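Protease (Helicobacter pylori, PDB 5EUF) probably acts as a zinc-dependent M16-family metalloprotease that cleaves the cytoplasmic domain of human junctional adhesion molecule A, weakening the gastric epithelial barrier. Local coordinates at residues Glu132-Arg137 and Leu146-Phe151; Asn152-Tyr157 and Gln411-Phe416. All coordinates share one frame; numbering follows the deposited sequence.

Contact 1 of 2, residues Glu132-Arg137 and Leu146-Phe151. With ZN (zinc ion), chain G.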
loop_
_atom_site.group_PDB
_atom_site.type_symbol
_atom_site.label_atom_id
_atom_site.label_comp_id
_atom_site.label_asym_id
_atom_site.label_seq_id
_atom_site.Cartn_x
_atom_site.Cartn_y
_atom_site.Cartn_z
ATOM N N GLU B 132 -16.201 12.506 -8.413
ATOM C CA GLU B 132 -15.864 13.538 -9.390
ATOM C C GLU B 132 -14.617 14.288 -8.941
ATOM O O GLU B 132 -13.730 14.575 -9.745
ATOM C CB GLU B 132 -17.021 14.522 -9.583
ATOM C CG GLU B 132 -18.330 13.892 -10.025
ATOM C CD GLU B 132 -18.201 13.116 -11.317
ATOM O OE1 GLU B 132 -17.849 13.726 -12.348
ATOM O OE2 GLU B 132 -18.453 11.892 -11.297
ATOM N N GLU B 133 -14.561 14.597 -7.648
ATOM C CA GLU B 133 -13.437 15.324 -7.065
ATOM C C GLU B 133 -12.138 14.547 -7.251
ATOM O O GLU B 133 -11.060 15.133 -7.357
ATOM C CB GLU B 133 -13.688 15.601 -5.578
ATOM C CG GLU B 133 -12.640 16.486 -4.909
ATOM C CD GLU B 133 -12.962 16.785 -3.451
ATOM O OE1 GLU B 133 -14.135 16.622 -3.049
ATOM O OE2 GLU B 133 -12.039 17.181 -2.706
ATOM N N ARG B 134 -12.250 13.223 -7.297
ATOM C CA ARG B 134 -11.095 12.366 -7.521
ATOM C C ARG B 134 -10.655 12.397 -8.981
ATOM O O ARG B 134 -9.474 12.584 -9.272
ATOM C CB ARG B 134 -11.401 10.929 -7.093
ATOM C CG ARG B 134 -10.431 9.888 -7.638
ATOM C CD ARG B 134 -9.104 9.859 -6.897
ATOM N NE ARG B 134 -8.083 9.167 -7.682
ATOM C CZ ARG B 134 -6.923 8.732 -7.200
ATOM N NH1 ARG B 134 -6.627 8.901 -5.919
ATOM N NH2 ARG B 134 -6.061 8.117 -8.000
ATOM N N ARG B 135 -11.599 12.223 -9.902
ATOM C CA ARG B 135 -11.241 12.149 -11.314
ATOM C C ARG B 135 -10.711 13.481 -11.830
ATOM O O ARG B 135 -9.750 13.520 -12.597
ATOM C CB ARG B 135 -12.429 11.703 -12.169
ATOM C CG ARG B 135 -11.994 11.196 -13.538
ATOM C CD ARG B 135 -13.132 11.128 -14.539
ATOM N NE ARG B 135 -12.632 10.806 -15.875
ATOM C CZ ARG B 135 -13.347 10.900 -16.992
ATOM N NH1 ARG B 135 -14.607 11.314 -16.945
ATOM N NH2 ARG B 135 -12.799 10.585 -18.158
ATOM N N TRP B 136 -11.333 14.572 -11.397
ATOM C CA TRP B 136 -10.967 15.895 -11.885
ATOM C C TRP B 136 -9.638 16.393 -11.324
ATOM O O TRP B 136 -8.780 16.857 -12.076
ATOM C CB TRP B 136 -12.073 16.903 -11.564
ATOM C CG TRP B 136 -13.228 16.859 -12.526
ATOM C CD1 TRP B 136 -13.522 15.862 -13.413
ATOM C CD2 TRP B 136 -14.234 17.865 -12.708
ATOM N NE1 TRP B 136 -14.651 16.181 -14.127
ATOM C CE2 TRP B 136 -15.107 17.405 -13.715
ATOM C CE3 TRP B 136 -14.484 19.108 -12.114
ATOM C CZ2 TRP B 136 -16.211 18.145 -14.142
ATOM C CZ3 TRP B 136 -15.580 19.840 -12.540
ATOM C CH2 TRP B 136 -16.429 19.357 -13.543
ATOM N N ARG B 137 -9.461 16.291 -10.011
ATOM C CA ARG B 137 -8.314 16.917 -9.358
ATOM C C ARG B 137 -7.182 15.949 -9.008
ATOM O O ARG B 137 -6.253 16.317 -8.290
ATOM C CB ARG B 137 -8.771 17.647 -8.092
ATOM C CG ARG B 137 -9.797 18.739 -8.356
ATOM C CD ARG B 137 -9.917 19.692 -7.179
ATOM N NE ARG B 137 -10.876 20.761 -7.440
ATOM C CZ ARG B 137 -11.016 21.843 -6.682
ATOM N NH1 ARG B 137 -10.252 22.010 -5.611
ATOM N NH2 ARG B 137 -11.918 22.764 -6.998
ATOM N N LEU B 146 0.614 13.999 -9.880
ATOM C CA LEU B 146 2.006 14.013 -9.444
ATOM C C LEU B 146 2.103 13.909 -7.926
ATOM O O LEU B 146 2.948 13.192 -7.393
ATOM C CB LEU B 146 2.703 15.286 -9.928
ATOM C CG LEU B 146 4.165 15.469 -9.524
ATOM C CD1 LEU B 146 5.022 14.377 -10.134
ATOM C CD2 LEU B 146 4.668 16.843 -9.939
ATOM N N TYR B 147 1.221 14.632 -7.244
ATOM C CA TYR B 147 1.153 14.637 -5.786
ATOM C C TYR B 147 0.812 13.245 -5.252
ATOM O O TYR B 147 1.435 12.755 -4.308
ATOM C CB TYR B 147 0.111 15.662 -5.328
ATOM C CG TYR B 147 0.153 16.039 -3.864
ATOM C CD1 TYR B 147 1.177 16.831 -3.358
ATOM C CD2 TYR B 147 -0.857 15.640 -2.995
ATOM C CE1 TYR B 147 1.209 17.189 -2.020
ATOM C CE2 TYR B 147 -0.835 15.995 -1.658
ATOM C CZ TYR B 147 0.199 16.769 -1.176
ATOM O OH TYR B 147 0.222 17.125 0.152
ATOM N N PHE B 148 -0.172 12.609 -5.879
ATOM C CA PHE B 148 -0.635 11.292 -5.456
ATOM C C PHE B 148 0.399 10.209 -5.751
ATOM O O PHE B 148 0.764 9.432 -4.868
ATOM C CB PHE B 148 -1.957 10.956 -6.141
ATOM C CG PHE B 148 -2.689 9.800 -5.523
ATOM C CD1 PHE B 148 -3.490 9.988 -4.409
ATOM C CD2 PHE B 148 -2.589 8.529 -6.064
ATOM C CE1 PHE B 148 -4.173 8.927 -3.840
ATOM C CE2 PHE B 148 -3.269 7.465 -5.501
ATOM C CZ PHE B 148 -4.063 7.664 -4.389
ATOM N N ARG B 149 0.872 10.167 -6.994
ATOM C CA ARG B 149 1.838 9.156 -7.414
ATOM C C ARG B 149 3.162 9.273 -6.659
ATOM O O ARG B 149 3.898 8.292 -6.538
ATOM C CB ARG B 149 2.091 9.247 -8.923
ATOM C CG ARG B 149 0.894 8.874 -9.792
ATOM C CD ARG B 149 0.547 7.391 -9.703
ATOM N NE ARG B 149 1.602 6.533 -10.239
ATOM C CZ ARG B 149 2.465 5.849 -9.492
ATOM N NH1 ARG B 149 2.400 5.915 -8.170
ATOM N NH2 ARG B 149 3.392 5.094 -10.066
ATOM N N PHE B 150 3.467 10.463 -6.152
ATOM C CA PHE B 150 4.689 10.641 -5.373
ATOM C C PHE B 150 4.609 9.867 -4.066
ATOM O O PHE B 150 5.507 9.089 -3.740
ATOM C CB PHE B 150 4.962 12.120 -5.081
ATOM C CG PHE B 150 6.130 12.343 -4.155
ATOM C CD1 PHE B 150 7.425 12.383 -4.647
ATOM C CD2 PHE B 150 5.935 12.500 -2.789
ATOM C CE1 PHE B 150 8.503 12.579 -3.795
ATOM C CE2 PHE B 150 7.005 12.694 -1.934
ATOM C CZ PHE B 150 8.290 12.734 -2.436
ATOM N N PHE B 151 3.534 10.086 -3.317
ATOM C CA PHE B 151 3.385 9.449 -2.017
ATOM C C PHE B 151 3.237 7.934 -2.147
ATOM O O PHE B 151 3.604 7.191 -1.238
ATOM C CB PHE B 151 2.200 10.050 -1.260
ATOM C CG PHE B 151 2.505 11.377 -0.624
ATOM C CD1 PHE B 151 3.146 11.441 0.602
ATOM C CD2 PHE B 151 2.162 12.563 -1.255
ATOM C CE1 PHE B 151 3.435 12.663 1.191
ATOM C CE2 PHE B 151 2.448 13.789 -0.672
ATOM C CZ PHE B 151 3.085 13.838 0.551
HETATM ZN ZN ZN G . -12.607 18.033 -0.833
#

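Contact 2 of 2, residues Asn152-Tyr157 and Gln411-Phe416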
loop_
_atom_site.group_PDB
_atom_site.type_symbol
_atom_site.label_atom_id
_atom_site.label_comp_id
_atom_site.label_asym_id
_atom_site.label_seq_id
_atom_site.Cartn_x
_atom_site.Cartn_y
_atom_site.Cartn_z
ATOM N N ASN B 152 2.712 7.480 -3.282
ATOM C CA ASN B 152 2.686 6.051 -3.585
ATOM C C ASN B 152 4.096 5.477 -3.648
ATOM O O ASN B 152 4.332 4.329 -3.265
ATOM C CB ASN B 152 1.971 5.781 -4.913
ATOM C CG ASN B 152 0.495 6.111 -4.863
ATOM O OD1 ASN B 152 -0.130 6.355 -5.897
ATOM N ND2 ASN B 152 -0.072 6.119 -3.662
ATOM N N THR B 153 5.029 6.288 -4.138
ATOM C CA THR B 153 6.405 5.853 -4.338
ATOM C C THR B 153 7.243 6.024 -3.074
ATOM O O THR B 153 7.960 5.108 -2.667
ATOM C CB THR B 153 7.072 6.631 -5.492
ATOM O OG1 THR B 153 6.202 6.643 -6.630
ATOM C CG2 THR B 153 8.399 5.995 -5.877
ATOM N N ALA B 154 7.144 7.199 -2.462
ATOM C CA ALA B 154 7.961 7.547 -1.304
ATOM C C ALA B 154 7.649 6.673 -0.094
ATOM O O ALA B 154 8.548 6.304 0.662
ATOM C CB ALA B 154 7.773 9.017 -0.954
ATOM N N TYR B 155 6.370 6.357 0.087
ATOM C CA TYR B 155 5.932 5.502 1.186
ATOM C C TYR B 155 5.366 4.193 0.648
ATOM O O TYR B 155 4.673 4.174 -0.371
ATOM C CB TYR B 155 4.883 6.206 2.046
ATOM C CG TYR B 155 5.370 7.446 2.766
ATOM C CD1 TYR B 155 5.969 7.358 4.018
ATOM C CD2 TYR B 155 5.207 8.707 2.206
ATOM C CE1 TYR B 155 6.403 8.486 4.688
ATOM C CE2 TYR B 155 5.639 9.844 2.869
ATOM C CZ TYR B 155 6.234 9.726 4.109
ATOM O OH TYR B 155 6.665 10.855 4.771
ATOM N N VAL B 156 5.652 3.101 1.343
ATOM C CA VAL B 156 5.260 1.777 0.880
ATOM C C VAL B 156 4.273 1.126 1.844
ATOM O O VAL B 156 3.363 0.405 1.435
ATOM C CB VAL B 156 6.495 0.868 0.715
ATOM C CG1 VAL B 156 6.089 -0.529 0.282
ATOM C CG2 VAL B 156 7.464 1.477 -0.286
ATOM N N TYR B 157 4.445 1.411 3.128
ATOM C CA TYR B 157 3.718 0.699 4.163
ATOM C C TYR B 157 2.842 1.631 4.992
ATOM O O TYR B 157 1.661 1.355 5.216
ATOM C CB TYR B 157 4.713 -0.046 5.056
ATOM C CG TYR B 157 4.083 -0.883 6.137
ATOM C CD1 TYR B 157 2.973 -1.674 5.872
ATOM C CD2 TYR B 157 4.611 -0.901 7.419
ATOM C CE1 TYR B 157 2.397 -2.445 6.858
ATOM C CE2 TYR B 157 4.048 -1.674 8.410
ATOM C CZ TYR B 157 2.941 -2.442 8.126
ATOM O OH TYR B 157 2.373 -3.209 9.117
ATOM N N GLN B 411 17.528 8.661 0.432
ATOM C CA GLN B 411 16.229 9.006 1.002
ATOM C C GLN B 411 15.397 9.774 -0.015
ATOM O O GLN B 411 14.353 10.341 0.316
ATOM C CB GLN B 411 16.394 9.837 2.275
ATOM C CG GLN B 411 17.244 9.188 3.345
ATOM C CD GLN B 411 17.397 10.072 4.565
ATOM O OE1 GLN B 411 16.609 10.997 4.776
ATOM N NE2 GLN B 411 18.415 9.797 5.373
ATOM N N SER B 412 15.867 9.790 -1.258
ATOM C CA SER B 412 15.214 10.557 -2.307
ATOM C C SER B 412 14.112 9.762 -2.991
ATOM O O SER B 412 14.227 8.556 -3.199
ATOM C CB SER B 412 16.234 11.022 -3.349
ATOM O OG SER B 412 16.660 9.944 -4.164
ATOM N N THR B 413 13.037 10.460 -3.330
ATOM C CA THR B 413 11.961 9.901 -4.130
ATOM C C THR B 413 11.696 10.848 -5.288
ATOM O O THR B 413 11.513 12.046 -5.086
ATOM C CB THR B 413 10.679 9.700 -3.309
ATOM O OG1 THR B 413 10.956 8.855 -2.184
ATOM C CG2 THR B 413 9.590 9.075 -4.169
ATOM N N THR B 414 11.691 10.313 -6.503
ATOM C CA THR B 414 11.563 11.141 -7.692
ATOM C C THR B 414 10.459 10.640 -8.615
ATOM O O THR B 414 10.452 9.478 -9.012
ATOM C CB THR B 414 12.886 11.192 -8.473
ATOM O OG1 THR B 414 13.926 11.688 -7.622
ATOM C CG2 THR B 414 12.753 12.090 -9.685
ATOM N N VAL B 415 9.526 11.522 -8.959
ATOM C CA VAL B 415 8.439 11.158 -9.861
ATOM C C VAL B 415 8.369 12.109 -11.051
ATOM O O VAL B 415 8.260 13.322 -10.880
ATOM C CB VAL B 415 7.081 11.155 -9.133
ATOM C CG1 VAL B 415 5.953 10.854 -10.109
ATOM C CG2 VAL B 415 7.095 10.143 -7.997
ATOM N N PHE B 416 8.438 11.547 -12.255
ATOM C CA PHE B 416 8.377 12.333 -13.485
ATOM C C PHE B 416 6.976 12.320 -14.088
ATOM O O PHE B 416 6.304 11.287 -14.100
ATOM C CB PHE B 416 9.382 11.803 -14.510
ATOM C CG PHE B 416 10.813 11.896 -14.068
ATOM C CD1 PHE B 416 11.314 13.071 -13.532
ATOM C CD2 PHE B 416 11.661 10.804 -14.187
ATOM C CE1 PHE B 416 12.635 13.155 -13.126
ATOM C CE2 PHE B 416 12.980 10.883 -13.784
ATOM C CZ PHE B 416 13.468 12.059 -13.253
#

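Contact 1 of 2, residues Glu132-Arg137 and Leu146-Phe151
Arg134 points its guanidinium end-on at the face of the Phe148 ring, a cation-pi contact that joins two consecutive helices, 120-139 and 142-154, of the M16 peptidase (insulinase) domain. CZ of Arg134 lies 4.2 Å from the centroid of the Phe148 ring and only 12° off the ring normal, so the charge sits over the pi cloud. The two flat groups are not stacked, however. Their planes stand 88° apart, and the guanidinium presents its edge to the ring with NH1 leading, 3.1 Å above the plane and displaced toward the rim. NH2 lies farther from the same face, displaced toward CE2 of Phe148, 3.8 Å away.

Arg134 leaves its helix without heading for the partner helix; a bend at chi2 in an otherwise extended chain turns the guanidinium toward it. Asp139, further along the same helix, forms a salt bridge to NE of Arg134, so a carboxylate holds one part of the buried guanidinium while the aromatic face receives another. Phe148 in turn meets Phe167 edge-to-face, and Ile165, Met168 and Ile171 pack around Arg134. No hydrogen bond crosses between the two segments; this one pair makes the contact.

One residue before Arg134, Glu133 extends in a different direction, to the zinc ion. CG lies anti to the backbone N (chi1 -174°) and the chain stays straight beyond it, carrying the carboxylate out to the metal that His53 NE2 also binds. Glu133 binds in a monodentate way: OE2 of Glu133 is 2.1 Å from zinc, whereas OE1 of Glu133 stays 3.0 Å from it.

Contact 2 of 2, residues Asn152-Tyr157 and Gln411-Phe416
The last turn of helix 142-154 runs up against strand 412-418, with the CA atoms of Ala154 and Thr413 5.4 Å apart, the nearest backbone approach between the two segments. This is helix-on-sheet packing: the helix end rests on a mixed five-stranded sheet formed late in the chain. Strand alternation decides who takes part. Thr413 and Val415 direct their CB atoms at the helix, while Thr414 between them faces away and reaches Gln327 on helix 323-338, so the strand has helical neighbours on both its sides.

Thr413 does most of the touching. Both its branches come at Ala154 from the same side: OG1 is 3.4 Å from Ala154 CB, and CG2 lies 3.5 Å from Ala154 N. A chi1 of -57° sets OG1 of Thr413 anti to the carbonyl carbon and leaves CG2 anti to the backbone N, turned toward Thr153, where it meets a second methyl, Thr153 CG2, at 3.7 Å. The side chains of these two threonines approach at a slant. The small side chain of Ala154 is consistent with the close approach of the strand.

No hydrogen bond links the two segments, so the interface is one of van der Waals packing even though two hydroxyls lie in it. That of Thr153 is engaged within its own helix, with the carbonyl O of Arg149 one turn back, and that of Thr413 is also hydrogen-bonded, outside the two segments. Beyond Ala154 the chain leaves helical geometry at Tyr155, and Ala154 O bonds to Lys257 NZ on the adjacent strand 251-258. Further on, Val156 O accepts a hydrogen bond from His161 of the second subunit, placing the helix exit beside the dimer interface. Farther along the strand, Val415 CG2 stands 3.9 Å from Thr153 OG1.

Overall arrangement
Helix 142-154 serves both contacts, whose centres are 15 Å apart. In contact 1 it receives Arg134 of helix 120-139, which carries the zinc ligand Glu133; in contact 2 its last turn lies on strand 412-418. The two also touch directly: Phe150 CE1 is 3.3 Å from Thr413 O, and Leu146 CD1 is 3.5 Å from Val415 O, so the helix face turned from Arg134 meets the later sheet. Contact 1 is the one near the metal, with the side chain of Arg134 about 8 Å from that of His53, whereas contact 2 holds no zinc ligand and is plain packing. Helix 142-154 thus connects the zinc-ligand helix to the second sheet.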